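Side-chain contacts in putative uncharacterized protein (Leishmania major, PDB 3M3I), which is of unknown function but belongs to the cupin superfamily, within the DUF985 family, and is probably built around the double-stranded beta-helix (jelly-roll barrel) of that superfamily: residues V96-D100 against P101-D105; A193-M196 against E197-Q201; E203-I206 against K207-Y211. One frame throughout, in Å; residues are numbered along the deposited sequence.

Contact 1: residues V96-D100 against P101-D105; sequences VILKD and PQDED
Leu-98 and Asp-103 face each other round the turn that leads out of strand 92-98, probably a strand of the cupin barrel, and their side chains cross at about a right angle. CD1 of the leucine lies against the backbone of the turn, 3.7 Å from CA of Pro-101, and more distantly against the aspartate carboxylate, whereas CD2 comes closer to that group, 3.5 Å from OD1 of Asp-103. The strong polar partner of this OD1 is Arg-106, in a salt bridge, and a weak, longer ion pair runs from Asp-103 OD2 to Arg-132.

Gln-102 folds back over the chain. Its CG stands beside the backbone N (chi1 -81°) and the rest of the side chain is extended, which carries the amide past the proline to the residue before it. There OE1 of Gln-102 accepts a weak bond from N of Asp-100, 3.3 Å long and fairly straight at 158°. The same OE1 lies 3.6 Å from CB of Lys-99, whose extended chain then leads away from the turn. The Gln-102 amide also passes close to the Asp-100 carboxylate, with the two planes 67° apart, but the polar approach there is badly angled and too doubtful to count as a bond. The firmer partner of Asp-100 is Lys-127, which forms a salt bridge with OD1.

Such a turn illustrates how a chain can leave a strand with a weak side-chain-to-backbone bond at one residue and a leucine packed against the turn backbone. Backbone bonds run from Val-96 and Leu-98 to the adjacent antiparallel strand 130-136, and from Ile-97 to Ile-155 of strand 155-159; Leu-98 packs on Val-130 and Pro-151.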
ATOM      1  N   VAL A  96      14.491  -5.179 -10.518  1.00 62.24           N
ATOM      2  CA  VAL A  96      13.523  -4.756 -11.532  1.00 62.66           C
ATOM      3  C   VAL A  96      14.192  -4.539 -12.895  1.00 63.17           C
ATOM      4  O   VAL A  96      15.017  -3.645 -13.041  1.00 63.29           O
ATOM      5  CB  VAL A  96      12.826  -3.434 -11.104  1.00 62.78           C
ATOM      6  CG1 VAL A  96      11.777  -3.019 -12.113  1.00 64.01           C
ATOM      7  CG2 VAL A  96      12.192  -3.575  -9.726  1.00 62.38           C
ATOM      8  N   ILE A  97      13.844  -5.349 -13.893  1.00 63.94           N
ATOM      9  CA  ILE A  97      14.266  -5.074 -15.261  1.00 64.61           C
ATOM     10  C   ILE A  97      13.081  -4.404 -15.959  1.00 65.63           C
ATOM     11  O   ILE A  97      12.040  -5.015 -16.121  1.00 66.68           O
ATOM     12  CB  ILE A  97      14.680  -6.341 -16.036  1.00 65.46           C
ATOM     13  CG1 ILE A  97      15.664  -7.198 -15.227  1.00 65.34           C
ATOM     14  CG2 ILE A  97      15.288  -5.941 -17.373  1.00 66.08           C
ATOM     15  CD1 ILE A  97      15.711  -8.663 -15.647  1.00 66.98           C
ATOM     16  N   LEU A  98      13.227  -3.142 -16.340  1.00 66.03           N
ATOM     17  CA  LEU A  98      12.115  -2.386 -16.916  1.00 67.71           C
ATOM     18  C   LEU A  98      12.001  -2.698 -18.390  1.00 69.13           C
ATOM     19  O   LEU A  98      13.010  -2.886 -19.037  1.00 68.74           O
ATOM     20  CB  LEU A  98      12.336  -0.880 -16.747  1.00 68.45           C
ATOM     21  CG  LEU A  98      12.623  -0.339 -15.349  1.00 67.62           C
ATOM     22  CD1 LEU A  98      13.087   1.114 -15.465  1.00 69.34           C
ATOM     23  CD2 LEU A  98      11.398  -0.437 -14.441  1.00 67.75           C
ATOM     24  N   LYS A  99      10.779  -2.743 -18.911  1.00 87.97           N
ATOM     25  CA  LYS A  99      10.544  -2.880 -20.354  1.00 87.62           C
ATOM     26  C   LYS A  99      11.027  -1.639 -21.102  1.00 88.20           C
ATOM     27  O   LYS A  99      11.624  -1.742 -22.161  1.00 88.88           O
ATOM     28  CB  LYS A  99       9.059  -3.106 -20.633  1.00 88.19           C
ATOM     29  CG  LYS A  99       8.743  -3.596 -22.023  1.00 89.29           C
ATOM     30  CD  LYS A  99       7.280  -3.998 -22.099  1.00 91.18           C
ATOM     31  CE  LYS A  99       6.940  -4.724 -23.390  1.00 93.70           C
ATOM     32  NZ  LYS A  99       5.580  -5.353 -23.334  1.00 96.88           N
ATOM     33  N   ASP A 100      10.719  -0.468 -20.557  1.00 88.64           N
ATOM     34  CA  ASP A 100      11.409   0.784 -20.901  1.00 90.40           C
ATOM     35  C   ASP A 100      11.633   1.523 -19.586  1.00 91.11           C
ATOM     36  O   ASP A 100      10.953   1.228 -18.603  1.00 90.16           O
ATOM     37  CB  ASP A 100      10.582   1.670 -21.834  1.00 91.70           C
ATOM     38  CG  ASP A 100       9.812   0.891 -22.874  1.00 91.74           C
ATOM     39  OD1 ASP A 100      10.272   0.812 -24.037  1.00 93.69           O
ATOM     40  OD2 ASP A 100       8.732   0.371 -22.533  1.00 90.75           O
ATOM     41  N   PRO A 101      12.577   2.486 -19.548  1.00 93.80           N
ATOM     42  CA  PRO A 101      12.693   3.412 -18.399  1.00 95.77           C
ATOM     43  C   PRO A 101      11.344   4.009 -17.921  1.00 94.59           C
ATOM     44  O   PRO A 101      11.097   5.204 -18.070  1.00 96.30           O
ATOM     45  CB  PRO A 101      13.624   4.490 -18.933  1.00 99.85           C
ATOM     46  CG  PRO A 101      14.523   3.745 -19.889  1.00100.15           C
ATOM     47  CD  PRO A 101      13.699   2.641 -20.497  1.00 96.16           C
ATOM     48  N   GLN A 102      10.511   3.163 -17.303  1.00 92.35           N
ATOM     49  CA  GLN A 102       9.088   3.456 -17.076  1.00 91.10           C
ATOM     50  C   GLN A 102       8.742   3.857 -15.642  1.00 92.12           C
ATOM     51  O   GLN A 102       7.576   3.808 -15.243  1.00 91.28           O
ATOM     52  CB  GLN A 102       8.243   2.254 -17.530  1.00 89.27           C
ATOM     53  CG  GLN A 102       8.025   2.269 -19.038  1.00 89.14           C
ATOM     54  CD  GLN A 102       7.581   0.951 -19.617  1.00 88.57           C
ATOM     55  OE1 GLN A 102       7.785  -0.104 -19.027  1.00 88.16           O
ATOM     56  NE2 GLN A 102       6.986   1.007 -20.809  1.00 89.52           N
ATOM     57  N   ASP A 103       9.760   4.263 -14.887  1.00 94.79           N
ATOM     58  CA  ASP A 103       9.586   4.815 -13.548  1.00 97.16           C
ATOM     59  C   ASP A 103       9.020   6.227 -13.628  1.00 97.73           C
ATOM     60  O   ASP A 103       8.228   6.628 -12.778  1.00 98.16           O
ATOM     61  CB  ASP A 103      10.929   4.873 -12.804  1.00101.35           C
ATOM     62  CG  ASP A 103      11.529   3.497 -12.527  1.00101.65           C
ATOM     63  OD1 ASP A 103      10.813   2.481 -12.637  1.00 99.13           O
ATOM     64  OD2 ASP A 103      12.727   3.435 -12.180  1.00105.21           O
ATOM     65  N   GLU A 104       9.434   6.972 -14.654  1.00 98.36           N
ATOM     66  CA  GLU A 104       9.131   8.411 -14.773  1.00100.29           C
ATOM     67  C   GLU A 104       7.654   8.649 -15.081  1.00 97.50           C
ATOM     68  O   GLU A 104       7.080   9.646 -14.656  1.00 98.54           O
ATOM     69  CB  GLU A 104       9.978   9.086 -15.875  1.00103.08           C
ATOM     70  CG  GLU A 104      11.466   8.663 -15.986  1.00105.85           C
ATOM     71  CD  GLU A 104      12.276   8.888 -14.710  1.00109.96           C
ATOM     72  OE1 GLU A 104      12.028   9.891 -14.000  1.00112.85           O
ATOM     73  OE2 GLU A 104      13.175   8.063 -14.428  1.00110.95           O
ATOM     74  N   ASP A 105       7.050   7.731 -15.831  1.00 94.59           N
ATOM     75  CA  ASP A 105       5.659   7.874 -16.267  1.00 92.96           C
ATOM     76  C   ASP A 105       4.627   7.846 -15.123  1.00 92.12           C
ATOM     77  O   ASP A 105       3.483   8.266 -15.318  1.00 91.58           O
ATOM     78  CB  ASP A 105       5.321   6.787 -17.295  1.00 91.44           C
TER

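Contact 2: residues A193-M196 against E197-Q201; sequences AQLM and ELYPQ
Tyr-199 N donates to Leu-195 O in a short bond of 2.7 Å that is almost straight, at 174°, and closes the C-terminal end of helix 192-198 in this cupin-family protein. Leu-195 O is gripped twice, since N of Leu-198 also reaches it, weakly, at 3.0 Å. A second weak bond of the same three-residue span joins Glu-197 N to Gln-194 O at 3.3 Å. Bonds of the 3-10 type, both weak, thus appear beside the alpha-helical one at the helix end.

The next carbonyl has no comparable partner four residues on, because that position is Pro-200, which lacks an N-H. Met-196 O meets the pyrrolidine ring instead, 3.8 Å from CB of Pro-200. Glu-197 turns its aliphatic part back along the helix: its CG stands beside the backbone N, with chi1 at -71°, and comes within 3.2 Å of Ala-193 O.

Farther out, Leu-195 and Tyr-199 touch only lightly, their CD2 atoms 4.3 Å apart. Other parts of the chain, among them Leu-75, Phe-190 and Ile-206, also pack on the buried leucine, while the tyrosine ring meets that of Tyr-128 at about 45°. One face of the Tyr-199 ring is covered by its own neighbour in sequence, CB of Leu-198, which sits 3.6 Å above the plane over the ring centre.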
ATOM      1  N   ALA A 193      17.108 -20.447 -18.757  1.00 68.78           N
ATOM      2  CA  ALA A 193      17.453 -20.821 -20.141  1.00 70.04           C
ATOM      3  C   ALA A 193      16.558 -20.130 -21.145  1.00 69.66           C
ATOM      4  O   ALA A 193      16.927 -19.966 -22.313  1.00 70.71           O
ATOM      5  CB  ALA A 193      17.361 -22.344 -20.340  1.00 71.13           C
ATOM      6  N   GLN A 194      15.358 -19.773 -20.692  1.00 68.35           N
ATOM      7  CA  GLN A 194      14.433 -18.999 -21.481  1.00 67.90           C
ATOM      8  C   GLN A 194      14.925 -17.550 -21.585  1.00 67.62           C
ATOM      9  O   GLN A 194      15.032 -17.007 -22.696  1.00 68.38           O
ATOM     10  CB  GLN A 194      13.057 -19.063 -20.831  1.00 66.72           C
ATOM     11  CG  GLN A 194      11.987 -18.205 -21.499  1.00 66.18           C
ATOM     12  CD  GLN A 194      10.763 -18.074 -20.631  1.00 65.00           C
ATOM     13  OE1 GLN A 194      10.811 -18.353 -19.437  1.00 64.49           O
ATOM     14  NE2 GLN A 194       9.648 -17.659 -21.229  1.00 64.74           N
ATOM     15  N   LEU A 195      15.228 -16.931 -20.441  1.00 66.78           N
ATOM     16  CA  LEU A 195      15.604 -15.497 -20.402  1.00 66.56           C
ATOM     17  C   LEU A 195      16.995 -15.254 -20.986  1.00 67.96           C
ATOM     18  O   LEU A 195      17.222 -14.246 -21.645  1.00 68.50           O
ATOM     19  CB  LEU A 195      15.523 -14.932 -18.980  1.00 65.46           C
ATOM     20  CG  LEU A 195      14.144 -14.849 -18.311  1.00 64.18           C
ATOM     21  CD1 LEU A 195      14.251 -14.420 -16.839  1.00 63.47           C
ATOM     22  CD2 LEU A 195      13.205 -13.919 -19.062  1.00 63.83           C
ATOM     23  N   MET A 196      17.926 -16.173 -20.751  1.00 68.75           N
ATOM     24  CA  MET A 196      19.252 -16.081 -21.372  1.00 70.35           C
ATOM     25  C   MET A 196      19.203 -16.045 -22.901  1.00 71.62           C
ATOM     26  O   MET A 196      20.091 -15.477 -23.536  1.00 72.97           O
ATOM     27  CB  MET A 196      20.149 -17.237 -20.918  1.00 71.12           C
ATOM     28  CG  MET A 196      20.632 -17.090 -19.478  1.00 70.50           C
ATOM     29  SD  MET A 196      21.504 -15.545 -19.210  1.00 70.78           S
ATOM     30  CE  MET A 196      23.099 -15.947 -19.918  1.00 73.01           C
ATOM     31  N   GLU A 197      18.177 -16.651 -23.491  1.00 71.41           N
ATOM     32  CA  GLU A 197      17.983 -16.574 -24.937  1.00 72.68           C
ATOM     33  C   GLU A 197      17.598 -15.164 -25.399  1.00 72.59           C
ATOM     34  O   GLU A 197      18.022 -14.742 -26.476  1.00 74.18           O
ATOM     35  CB  GLU A 197      16.935 -17.587 -25.403  1.00 72.59           C
ATOM     36  CG  GLU A 197      17.419 -19.028 -25.338  1.00 73.45           C
ATOM     37  CD  GLU A 197      18.369 -19.396 -26.482  1.00 75.67           C
ATOM     38  OE1 GLU A 197      17.987 -19.229 -27.656  1.00 76.69           O
ATOM     39  OE2 GLU A 197      19.496 -19.864 -26.209  1.00 76.57           O
ATOM     40  N   LEU A 198      16.817 -14.438 -24.594  1.00 70.96           N
ATOM     41  CA  LEU A 198      16.367 -13.093 -24.968  1.00 70.91           C
ATOM     42  C   LEU A 198      17.216 -11.931 -24.407  1.00 71.08           C
ATOM     43  O   LEU A 198      17.506 -10.987 -25.144  1.00 72.28           O
ATOM     44  CB  LEU A 198      14.901 -12.886 -24.569  1.00 69.31           C
ATOM     45  CG  LEU A 198      13.829 -13.538 -25.437  1.00 69.50           C
ATOM     46  CD1 LEU A 198      12.462 -12.994 -25.079  1.00 68.17           C
ATOM     47  CD2 LEU A 198      14.106 -13.326 -26.926  1.00 71.41           C
ATOM     48  N   TYR A 199      17.580 -11.980 -23.121  1.00 70.07           N
ATOM     49  CA  TYR A 199      18.268 -10.853 -22.458  1.00 70.19           C
ATOM     50  C   TYR A 199      19.592 -11.266 -21.766  1.00 70.76           C
ATOM     51  O   TYR A 199      19.706 -11.222 -20.547  1.00 69.84           O
ATOM     52  CB  TYR A 199      17.304 -10.139 -21.473  1.00 68.53           C
ATOM     53  CG  TYR A 199      15.883 -10.017 -22.009  1.00 67.82           C
ATOM     54  CD1 TYR A 199      15.607  -9.266 -23.144  1.00 68.82           C
ATOM     55  CD2 TYR A 199      14.824 -10.683 -21.394  1.00 66.38           C
ATOM     56  CE1 TYR A 199      14.310  -9.179 -23.651  1.00 68.32           C
ATOM     57  CE2 TYR A 199      13.528 -10.608 -21.895  1.00 65.88           C
ATOM     58  CZ  TYR A 199      13.270  -9.851 -23.020  1.00 66.81           C
ATOM     59  OH  TYR A 199      11.978  -9.785 -23.509  1.00 66.43           O
ATOM     60  N   PRO A 200      20.618 -11.632 -22.554  1.00 72.50           N
ATOM     61  CA  PRO A 200      21.877 -12.109 -21.982  1.00 73.25           C
ATOM     62  C   PRO A 200      22.741 -11.016 -21.313  1.00 73.77           C
ATOM     63  O   PRO A 200      23.621 -11.335 -20.502  1.00 74.03           O
ATOM     64  CB  PRO A 200      22.592 -12.702 -23.193  1.00 75.19           C
ATOM     65  CG  PRO A 200      22.108 -11.903 -24.334  1.00 75.98           C
ATOM     66  CD  PRO A 200      20.672 -11.599 -24.030  1.00 74.09           C
ATOM     67  N   GLN A 201      22.493  -9.748 -21.641  1.00 74.09           N
ATOM     68  CA  GLN A 201      23.131  -8.636 -20.923  1.00 74.53           C
ATOM     69  C   GLN A 201      22.861  -8.657 -19.401  1.00 72.91           C
ATOM     70  O   GLN A 201      23.625  -8.070 -18.643  1.00 73.45           O
ATOM     71  CB  GLN A 201      22.721  -7.272 -21.508  1.00 75.16           C
ATOM     72  CG  GLN A 201      21.239  -6.877 -21.330  1.00 73.44           C
ATOM     73  CD  GLN A 201      20.349  -7.426 -22.436  1.00 73.28           C
ATOM     74  OE1 GLN A 201      20.731  -8.370 -23.125  1.00 74.04           O
ATOM     75  NE2 GLN A 201      19.161  -6.840 -22.611  1.00 72.46           N
TER

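Contact 3: residues E203-I206 against K207-Y211; sequences EAVI and KQMAY
Glu-203 and Lys-207 start from different first torsions and still run side by side: CG of the glutamate lies opposite its backbone N (chi1 180°), while CG of the lysine is turned beside its own N (chi1 -79°). Both chains are extended from there, and the spacing of one helical turn brings their ends together. OE2 of Glu-203 and NZ of Lys-207 form a salt bridge at 3.1 Å, the hydrogen bond within it being weak. The aliphatic parts run alongside as well, with CG of Glu-203 3.9 Å from CD of Lys-207.

Beneath this pair the backbone of helix 203-209 is regular. Lys-207 N donates to Glu-203 O at 2.8 Å, practically straight, so the same two residues are linked through main chain and side chain alike. The following bonds, from Gln-208 to Ala-204 and from Met-209 to Val-205, repeat the alpha-helical step. The last closes on Ala-210 N, 2.8 Å from Ile-206 O, just where the chain leaves helical geometry.

The inner face is apolar. Val-205 and Met-209 cross at about a right angle, CG2 of Val-205 lying 4.1 Å from CG of Met-209, and CG2 of Ile-206 faces CB of Ala-210 at 4.3 Å.

The helix is therefore amphipathic: its buried, largely apolar side chains pack on helix 192-198 and on His-95 of strand 92-98. The ion pair flanks the side toward helix 192-198, Glu-203 touching Met-196 and the exposed Lys-207 touching Gln-192; weakly bonded, it probably adds only modestly to helix stability.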
ATOM      1  N   GLU A 203      22.789 -11.457 -17.417  1.00 70.83           N
ATOM      2  CA  GLU A 203      23.075 -12.823 -16.970  1.00 70.82           C
ATOM      3  C   GLU A 203      23.110 -12.982 -15.452  1.00 70.13           C
ATOM      4  O   GLU A 203      22.532 -13.921 -14.918  1.00 69.38           O
ATOM      5  CB  GLU A 203      24.370 -13.372 -17.586  1.00 72.63           C
ATOM      6  CG  GLU A 203      24.705 -14.830 -17.142  1.00 72.85           C
ATOM      7  CD  GLU A 203      25.760 -15.543 -18.019  1.00 74.71           C
ATOM      8  OE1 GLU A 203      26.269 -14.937 -18.982  1.00 75.91           O
ATOM      9  OE2 GLU A 203      26.087 -16.728 -17.751  1.00 75.16           O
ATOM     10  N   ALA A 204      23.786 -12.063 -14.764  1.00 70.60           N
ATOM     11  CA  ALA A 204      23.957 -12.148 -13.311  1.00 70.31           C
ATOM     12  C   ALA A 204      22.621 -12.137 -12.552  1.00 68.72           C
ATOM     13  O   ALA A 204      22.382 -12.999 -11.706  1.00 68.40           O
ATOM     14  CB  ALA A 204      24.856 -11.036 -12.824  1.00 71.27           C
ATOM     15  N   VAL A 205      21.755 -11.171 -12.845  1.00 67.93           N
ATOM     16  CA  VAL A 205      20.423 -11.137 -12.221  1.00 66.54           C
ATOM     17  C   VAL A 205      19.609 -12.358 -12.667  1.00 65.91           C
ATOM     18  O   VAL A 205      18.875 -12.942 -11.869  1.00 65.27           O
ATOM     19  CB  VAL A 205      19.646  -9.813 -12.519  1.00 65.98           C
ATOM     20  CG1 VAL A 205      19.627  -9.508 -13.996  1.00 66.36           C
ATOM     21  CG2 VAL A 205      18.204  -9.887 -11.999  1.00 64.66           C
ATOM     22  N   ILE A 206      19.768 -12.769 -13.926  1.00 66.34           N
ATOM     23  CA  ILE A 206      19.017 -13.916 -14.433  1.00 65.97           C
ATOM     24  C   ILE A 206      19.382 -15.191 -13.654  1.00 66.37           C
ATOM     25  O   ILE A 206      18.495 -15.848 -13.110  1.00 65.78           O
ATOM     26  CB  ILE A 206      19.209 -14.124 -15.940  1.00 66.67           C
ATOM     27  CG1 ILE A 206      18.509 -13.010 -16.721  1.00 66.28           C
ATOM     28  CG2 ILE A 206      18.639 -15.479 -16.382  1.00 66.66           C
ATOM     29  CD1 ILE A 206      18.940 -12.937 -18.180  1.00 67.41           C
ATOM     30  N   LYS A 207      20.671 -15.512 -13.585  1.00 67.54           N
ATOM     31  CA  LYS A 207      21.130 -16.691 -12.847  1.00 68.20           C
ATOM     32  C   LYS A 207      20.916 -16.609 -11.332  1.00 67.87           C
ATOM     33  O   LYS A 207      20.825 -17.628 -10.676  1.00 68.24           O
ATOM     34  CB  LYS A 207      22.605 -16.995 -13.167  1.00 69.72           C
ATOM     35  CG  LYS A 207      22.776 -17.706 -14.523  1.00 70.45           C
ATOM     36  CD  LYS A 207      24.221 -17.965 -14.867  1.00 72.12           C
ATOM     37  CE  LYS A 207      24.324 -18.806 -16.143  1.00 73.04           C
ATOM     38  NZ  LYS A 207      25.685 -19.412 -16.335  1.00 74.88           N
ATOM     39  N   GLN A 208      20.836 -15.397 -10.788  1.00 67.40           N
ATOM     40  CA  GLN A 208      20.564 -15.180  -9.367  1.00 67.21           C
ATOM     41  C   GLN A 208      19.076 -15.300  -9.081  1.00 66.12           C
ATOM     42  O   GLN A 208      18.700 -15.947  -8.118  1.00 66.30           O
ATOM     43  CB  GLN A 208      21.068 -13.796  -8.928  1.00 67.35           C
ATOM     44  CG  GLN A 208      20.764 -13.399  -7.450  1.00 67.31           C
ATOM     45  CD  GLN A 208      21.283 -12.004  -7.094  1.00 67.65           C
ATOM     46  OE1 GLN A 208      22.258 -11.515  -7.687  1.00 68.38           O
ATOM     47  NE2 GLN A 208      20.634 -11.354  -6.130  1.00 67.33           N
ATOM     48  N   MET A 209      18.229 -14.702  -9.923  1.00 65.19           N
ATOM     49  CA  MET A 209      16.789 -14.546  -9.599  1.00 64.20           C
ATOM     50  C   MET A 209      15.784 -15.367 -10.398  1.00 63.76           C
ATOM     51  O   MET A 209      14.612 -15.359 -10.051  1.00 63.15           O
ATOM     52  CB  MET A 209      16.386 -13.070  -9.688  1.00 63.55           C
ATOM     53  CG  MET A 209      17.133 -12.150  -8.717  1.00 64.04           C
ATOM     54  SD  MET A 209      16.908 -12.604  -6.982  1.00 64.42           S
ATOM     55  CE  MET A 209      15.121 -12.533  -6.813  1.00 63.40           C
ATOM     56  N   ALA A 210      16.198 -16.045 -11.462  1.00 64.19           N
ATOM     57  CA  ALA A 210      15.261 -16.861 -12.241  1.00 63.99           C
ATOM     58  C   ALA A 210      15.352 -18.315 -11.831  1.00 64.81           C
ATOM     59  O   ALA A 210      16.427 -18.795 -11.452  1.00 65.72           O
ATOM     60  CB  ALA A 210      15.523 -16.721 -13.731  1.00 64.18           C
ATOM     61  N   TYR A 211      14.218 -19.012 -11.901  1.00 64.66           N
ATOM     62  CA  TYR A 211      14.166 -20.448 -11.654  1.00 65.66           C
ATOM     63  C   TYR A 211      15.094 -21.178 -12.612  1.00 66.60           C
ATOM     64  O   TYR A 211      15.171 -20.826 -13.800  1.00 66.41           O
ATOM     65  CB  TYR A 211      12.755 -20.984 -11.846  1.00 65.49           C
ATOM     66  CG  TYR A 211      11.839 -20.876 -10.639  1.00 65.29           C
ATOM     67  CD1 TYR A 211      12.144 -21.520  -9.439  1.00 66.25           C
ATOM     68  CD2 TYR A 211      10.633 -20.181 -10.717  1.00 64.37           C
ATOM     69  CE1 TYR A 211      11.278 -21.445  -8.345  1.00 66.35           C
ATOM     70  CE2 TYR A 211       9.779 -20.099  -9.639  1.00 64.40           C
ATOM     71  CZ  TYR A 211      10.098 -20.732  -8.463  1.00 65.42           C
ATOM     72  OH  TYR A 211       9.224 -20.649  -7.402  1.00 65.69           O
TER

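Overall arrangement
Contacts 2 and 3 belong to consecutive helices, 192-198 and 203-209, with centres about 10 Å apart. Ile-206 and Met-196 pack between them: CD1 of Ile-206 lies 3.0 Å from O of Tyr-199 and 3.8 Å from SD of Met-196, and CE of Met-196 is 3.3 Å from the carboxylate carbon CD of Glu-203. Contact 1 has its centre about 19 Å from each of the others and touches neither; its nearest atoms are about 4 Å from contact 3 and 6 Å from contact 2. Tyr-128 touches both Lys-99 and Tyr-199, Ile-97 packs on His-202, and His-95, just before contact 1 on the same strand, meets Gln-208 and Met-209. No active site is established for this protein.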